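Local coordinates for Alpha/beta hydrolase fold protein (Nakamurella multipartita, PDB 4Y7D), which probably acts as a hydrolase of the alpha/beta hydrolase fold, although its substrate is not known, at residues A51-F55 and A280-H284; I175-L181 and A275-L279. One frame throughout, in Å; residues are numbered along the deposited sequence.

Interactions 1 and 2 share one continuous run of chain, since residues 280-284 directly follow 275-279. Both contacts are buried. Interaction 1 lies deeper, about 10 Å from the centre of the chain to its own centre, against about 15 Å for interaction 2. Interaction 1 joins helix 46-58 to helix 280-283 and is mostly aromatic, with one hydrogen bond from an indole N-H to a backbone oxygen. Interaction 2 joins the end of helix 167-177 to the loop after strand 269-273. It mixes a backbone bond with small apolar contacts, and its far side holds a hydrated sodium ion. The two meet where His284 CD2 packs 3.7 Å from Gly276 CA. Helix 197-209 borders both.

Interaction 1: residues A51-F55 and A280-H284; sequences AMARF and AFWVH
Trp282 reaches across to helix 46-58 and meets Met52 and Phe55. Its indole NE1 donates a hydrogen bond to the backbone oxygen Met52 O at 3.2 Å, with an N-H...O angle of 152°. The acceptor lies at the ring edge, slightly out of the indole plane. This bond satisfies the buried indole N-H and helps fix the rotation of the ring. The benzo end of the same indole crosses Met52, a selenomethionine, at a slant, with Trp282 CZ2 3.7 Å from Met52 CB. Phe55 comes obliquely to the pyrrole side, with CD1 3.8 Å from Trp282 NE1. Phe55 CG sits between its own backbone N and carbonyl carbon (chi1 81°), which brings the ring toward helix 280-283. There Phe281 turns its edge to the face of Phe55 in an offset edge-to-face pair. The centroids are 5.4 Å apart, and Phe281 CE2 is 3.6 Å from Phe55 CZ. Phe281 CD2 also lies over one face of the Trp282 indole. Phe202 of helix 197-209 stacks on Trp282, and Trp106 meets it at an angle. The result is a buried aromatic cluster in the alpha/beta hydrolase fold, joining helix 46-58 to the short helix 280-283.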
loop_
_atom_site.group_PDB
_atom_site.type_symbol
_atom_site.label_atom_id
_atom_site.label_comp_id
_atom_site.label_asym_id
_atom_site.label_seq_id
_atom_site.Cartn_x
_atom_site.Cartn_y
_atom_site.Cartn_z
ATOM N N ALA A 51 0.745 5.469 7.783
ATOM C CA ALA A 51 2.074 5.911 7.383
ATOM C C ALA A 51 2.069 6.316 5.906
ATOM O O ALA A 51 2.583 7.382 5.535
ATOM C CB ALA A 51 3.101 4.803 7.624
HETATM N N MSE A 52 1.409 5.508 5.078
HETATM C CA MSE A 52 1.189 5.856 3.659
HETATM C C MSE A 52 0.439 7.202 3.499
HETATM O O MSE A 52 0.722 7.962 2.572
HETATM C CB MSE A 52 0.380 4.788 2.951
HETATM C CG MSE A 52 1.101 3.446 2.784
HETATM SE SE MSE A 52 -0.200 2.051 2.200
HETATM C CE MSE A 52 -0.851 2.874 0.580
ATOM N N ALA A 53 -0.529 7.454 4.389
ATOM C CA ALA A 53 -1.455 8.583 4.282
ATOM C C ALA A 53 -0.891 9.874 4.813
ATOM O O ALA A 53 -1.499 10.940 4.566
ATOM C CB ALA A 53 -2.741 8.298 5.024
ATOM N N ARG A 54 0.204 9.854 5.578
ATOM C CA ARG A 54 0.611 11.136 6.198
ATOM C C ARG A 54 0.799 12.272 5.210
ATOM O O ARG A 54 0.431 13.433 5.508
ATOM C CB ARG A 54 1.895 11.029 7.035
ATOM C CG ARG A 54 1.724 10.333 8.369
ATOM C CD ARG A 54 3.010 10.511 9.204
ATOM N NE ARG A 54 2.789 9.815 10.452
ATOM C CZ ARG A 54 3.154 8.549 10.709
ATOM N NH1 ARG A 54 3.878 7.841 9.849
ATOM N NH2 ARG A 54 2.853 8.030 11.900
ATOM N N PHE A 55 1.403 12.000 4.064
ATOM C CA PHE A 55 1.637 13.103 3.111
ATOM C C PHE A 55 0.305 13.725 2.619
ATOM O O PHE A 55 0.242 14.907 2.304
ATOM C CB PHE A 55 2.534 12.657 1.939
ATOM C CG PHE A 55 1.806 11.912 0.848
ATOM C CD1 PHE A 55 1.530 10.541 0.963
ATOM C CD2 PHE A 55 1.424 12.560 -0.333
ATOM C CE1 PHE A 55 0.882 9.858 -0.049
ATOM C CE2 PHE A 55 0.796 11.869 -1.343
ATOM C CZ PHE A 55 0.524 10.502 -1.203
ATOM N N ALA A 280 10.164 3.525 -2.633
ATOM C CA ALA A 280 10.572 4.759 -3.326
ATOM C C ALA A 280 9.624 5.964 -3.286
ATOM O O ALA A 280 10.074 7.096 -3.162
ATOM C CB ALA A 280 10.907 4.429 -4.774
ATOM N N PHE A 281 8.331 5.742 -3.428
ATOM C CA PHE A 281 7.372 6.856 -3.526
ATOM C C PHE A 281 7.452 7.715 -2.241
ATOM O O PHE A 281 7.166 8.889 -2.309
ATOM C CB PHE A 281 5.976 6.283 -3.758
ATOM C CG PHE A 281 4.851 7.279 -3.775
ATOM C CD1 PHE A 281 4.681 8.159 -4.807
ATOM C CD2 PHE A 281 3.900 7.290 -2.749
ATOM C CE1 PHE A 281 3.587 8.998 -4.840
ATOM C CE2 PHE A 281 2.829 8.177 -2.764
ATOM C CZ PHE A 281 2.670 9.016 -3.823
ATOM N N TRP A 282 7.827 7.108 -1.106
ATOM C CA TRP A 282 7.999 7.815 0.138
ATOM C C TRP A 282 9.422 8.154 0.501
ATOM O O TRP A 282 9.630 9.168 1.185
ATOM C CB TRP A 282 7.353 7.076 1.321
ATOM C CG TRP A 282 5.842 6.990 1.198
ATOM C CD1 TRP A 282 4.908 7.879 1.702
ATOM C CD2 TRP A 282 5.091 5.968 0.529
ATOM N NE1 TRP A 282 3.641 7.458 1.404
ATOM C CE2 TRP A 282 3.714 6.289 0.688
ATOM C CE3 TRP A 282 5.441 4.797 -0.164
ATOM C CZ2 TRP A 282 2.717 5.533 0.130
ATOM C CZ3 TRP A 282 4.429 4.024 -0.706
ATOM C CH2 TRP A 282 3.075 4.399 -0.540
ATOM N N VAL A 283 10.387 7.351 0.098
ATOM C CA VAL A 283 11.755 7.539 0.587
ATOM C C VAL A 283 12.829 7.878 -0.462
ATOM O O VAL A 283 13.963 8.176 -0.096
ATOM C CB VAL A 283 12.224 6.344 1.460
ATOM C CG1 VAL A 283 11.187 6.063 2.546
ATOM C CG2 VAL A 283 12.569 5.114 0.619
ATOM N N HIS A 284 12.488 7.857 -1.748
ATOM C CA HIS A 284 13.490 8.112 -2.812
ATOM C C HIS A 284 13.809 9.601 -2.788
ATOM O O HIS A 284 12.917 10.424 -2.501
ATOM C CB HIS A 284 12.921 7.656 -4.148
ATOM C CG HIS A 284 13.860 7.773 -5.300
ATOM N ND1 HIS A 284 14.124 8.975 -5.917
ATOM C CD2 HIS A 284 14.623 6.856 -5.943
ATOM C CE1 HIS A 284 15.002 8.804 -6.885
ATOM N NE2 HIS A 284 15.314 7.526 -6.925
#

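Interaction 2: residues I175-L181 and A275-L279. With NA (sodium ion), chain D.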
loop_
_atom_site.group_PDB
_atom_site.type_symbol
_atom_site.label_atom_id
_atom_site.label_comp_id
_atom_site.label_asym_id
_atom_site.label_seq_id
_atom_site.Cartn_x
_atom_site.Cartn_y
_atom_site.Cartn_z
ATOM N N ILE A 175 15.790 -1.265 3.384
ATOM C CA ILE A 175 16.177 -0.777 2.032
ATOM C C ILE A 175 16.851 -1.898 1.226
ATOM O O ILE A 175 16.529 -2.124 0.046
ATOM C CB ILE A 175 17.044 0.483 2.121
ATOM C CG1 ILE A 175 16.227 1.627 2.719
ATOM C CG2 ILE A 175 17.638 0.878 0.750
ATOM C CD1 ILE A 175 14.847 1.822 2.129
ATOM N N ALA A 176 17.738 -2.643 1.873
ATOM C CA ALA A 176 18.352 -3.797 1.193
ATOM C C ALA A 176 17.345 -4.881 0.797
ATOM O O ALA A 176 17.433 -5.402 -0.302
ATOM C CB ALA A 176 19.495 -4.401 2.017
ATOM N N ALA A 177 16.388 -5.197 1.662
ATOM C CA ALA A 177 15.424 -6.218 1.364
ATOM C C ALA A 177 14.487 -5.816 0.238
ATOM O O ALA A 177 13.938 -6.682 -0.431
ATOM C CB ALA A 177 14.582 -6.535 2.601
ATOM N N GLU A 178 14.227 -4.522 0.084
ATOM C CA GLU A 178 13.147 -4.078 -0.803
ATOM C C GLU A 178 13.607 -3.593 -2.158
ATOM O O GLU A 178 12.792 -3.069 -2.951
ATOM C CB GLU A 178 12.304 -3.019 -0.088
ATOM C CG GLU A 178 11.576 -3.602 1.114
ATOM C CD GLU A 178 10.625 -4.701 0.695
ATOM O OE1 GLU A 178 9.735 -4.439 -0.131
ATOM O OE2 GLU A 178 10.739 -5.824 1.239
ATOM N N GLY A 179 14.903 -3.780 -2.426
ATOM C CA GLY A 179 15.490 -3.365 -3.696
ATOM C C GLY A 179 16.620 -4.271 -4.135
ATOM O O GLY A 179 17.070 -5.176 -3.370
ATOM N N HIS A 180 17.064 -4.016 -5.364
ATOM C CA HIS A 180 18.215 -4.696 -5.967
ATOM C C HIS A 180 19.451 -3.811 -5.954
ATOM O O HIS A 180 20.377 -4.044 -6.738
ATOM C CB HIS A 180 17.884 -5.037 -7.421
ATOM C CG HIS A 180 16.833 -6.090 -7.579
ATOM N ND1 HIS A 180 16.982 -7.371 -7.084
ATOM C CD2 HIS A 180 15.651 -6.074 -8.233
ATOM C CE1 HIS A 180 15.914 -8.087 -7.397
ATOM N NE2 HIS A 180 15.098 -7.330 -8.105
ATOM N N LEU A 181 19.509 -2.835 -5.053
ATOM C CA LEU A 181 20.623 -1.902 -4.994
ATOM C C LEU A 181 21.928 -2.531 -4.517
ATOM O O LEU A 181 21.930 -3.481 -3.727
ATOM C CB LEU A 181 20.284 -0.721 -4.078
ATOM C CG LEU A 181 19.075 0.169 -4.413
ATOM C CD1 LEU A 181 18.911 1.228 -3.367
ATOM C CD2 LEU A 181 19.226 0.845 -5.770
ATOM N N ALA A 275 16.637 3.796 -9.463
ATOM C CA ALA A 275 17.281 3.212 -8.283
ATOM C C ALA A 275 16.328 3.241 -7.085
ATOM O O ALA A 275 16.739 3.198 -5.932
ATOM C CB ALA A 275 18.635 3.879 -7.983
ATOM N N GLY A 276 15.037 3.263 -7.346
ATOM C CA GLY A 276 14.050 3.218 -6.266
ATOM C C GLY A 276 13.752 1.796 -5.830
ATOM O O GLY A 276 13.590 0.909 -6.653
ATOM N N THR A 277 13.652 1.610 -4.527
ATOM C CA THR A 277 13.202 0.351 -3.910
ATOM C C THR A 277 11.668 0.296 -3.892
ATOM O O THR A 277 10.997 1.170 -4.413
ATOM C CB THR A 277 13.692 0.265 -2.437
ATOM O OG1 THR A 277 13.037 1.273 -1.645
ATOM C CG2 THR A 277 15.143 0.423 -2.347
ATOM N N HIS A 278 11.112 -0.732 -3.276
ATOM C CA HIS A 278 9.666 -0.816 -3.088
ATOM C C HIS A 278 9.071 0.383 -2.316
ATOM O O HIS A 278 7.894 0.706 -2.491
ATOM C CB HIS A 278 9.308 -2.136 -2.395
ATOM C CG HIS A 278 7.877 -2.523 -2.532
ATOM N ND1 HIS A 278 7.205 -2.509 -3.750
ATOM C CD2 HIS A 278 7.014 -3.036 -1.630
ATOM C CE1 HIS A 278 5.988 -2.986 -3.576
ATOM N NE2 HIS A 278 5.847 -3.308 -2.297
ATOM N N LEU A 279 9.877 1.071 -1.503
ATOM C CA LEU A 279 9.430 2.217 -0.703
ATOM C C LEU A 279 9.692 3.561 -1.400
ATOM O O LEU A 279 9.455 4.633 -0.823
ATOM C CB LEU A 279 10.174 2.255 0.652
ATOM C CG LEU A 279 9.718 1.237 1.716
ATOM C CD1 LEU A 279 10.017 -0.185 1.359
ATOM C CD2 LEU A 279 10.354 1.580 3.065
HETATM NA NA NA D . 18.590 -6.363 -2.076
HETATM O O HOH W 1 16.340 -7.851 -2.338
HETATM O O HOH W 2 20.206 -4.386 -1.867
HETATM O O HOH W 3 19.893 -7.478 -3.812
HETATM O O HOH W 4 20.002 -7.419 -0.404
#
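Glu178 meets His278, the histidine of what looks like the catalytic triad of an alpha/beta hydrolase. His278 NE2 is hydrogen-bonded to Ser107 OG, and His278 ND1 to Asp250 OD2, as in the Ser-His-Asp arrangement of this fold. Across the contact, His278 N donates to Glu178 O at 2.9 Å, which ties the loop after strand 269-273 to the residues just past helix 167-177. The Glu178 side chain folds back, with CG beside its own backbone N (chi1 -65°) and a further bend at chi2. Its OE1 thereby comes 3.3 Å from His278 CB, in an oblique approach to the imidazole. The CH2 groups of Glu178 rest on Leu279, with CG 3.8 Å from Leu279 CD1.

Thr277 packs against the turn that follows helix 167-177. Its CB lies 3.5 Å from Glu178 O. Its methyl CG2 touches Ile175, Gly179 and Leu181, while OG1 turns the other way and accepts from Leu279 N, capping the turn that leads into helix 280-283. Leu181 spreads its two methyls over the loop: CD2 lies 3.4 Å from Ala275 O, and CD1 meets Thr277 CG2 at 4.0 Å. With an alanine here, both methyls are gone, and the Thr277 methyl and Ala275 would probably lose their cover on this side.

The backbone turn also holds a sodium ion. Ala176 O and Gly179 O each bind it at 2.3 Å, and four waters complete six ligands. One of these waters also donates to Leu181 O.

Helix 183-194 packs on Ile175 and Leu181, and helix 197-209 on Leu279. The contact thus joins the helical region inserted between strands 124-130 and 242-247 to the loop leaving edge strand 269-273.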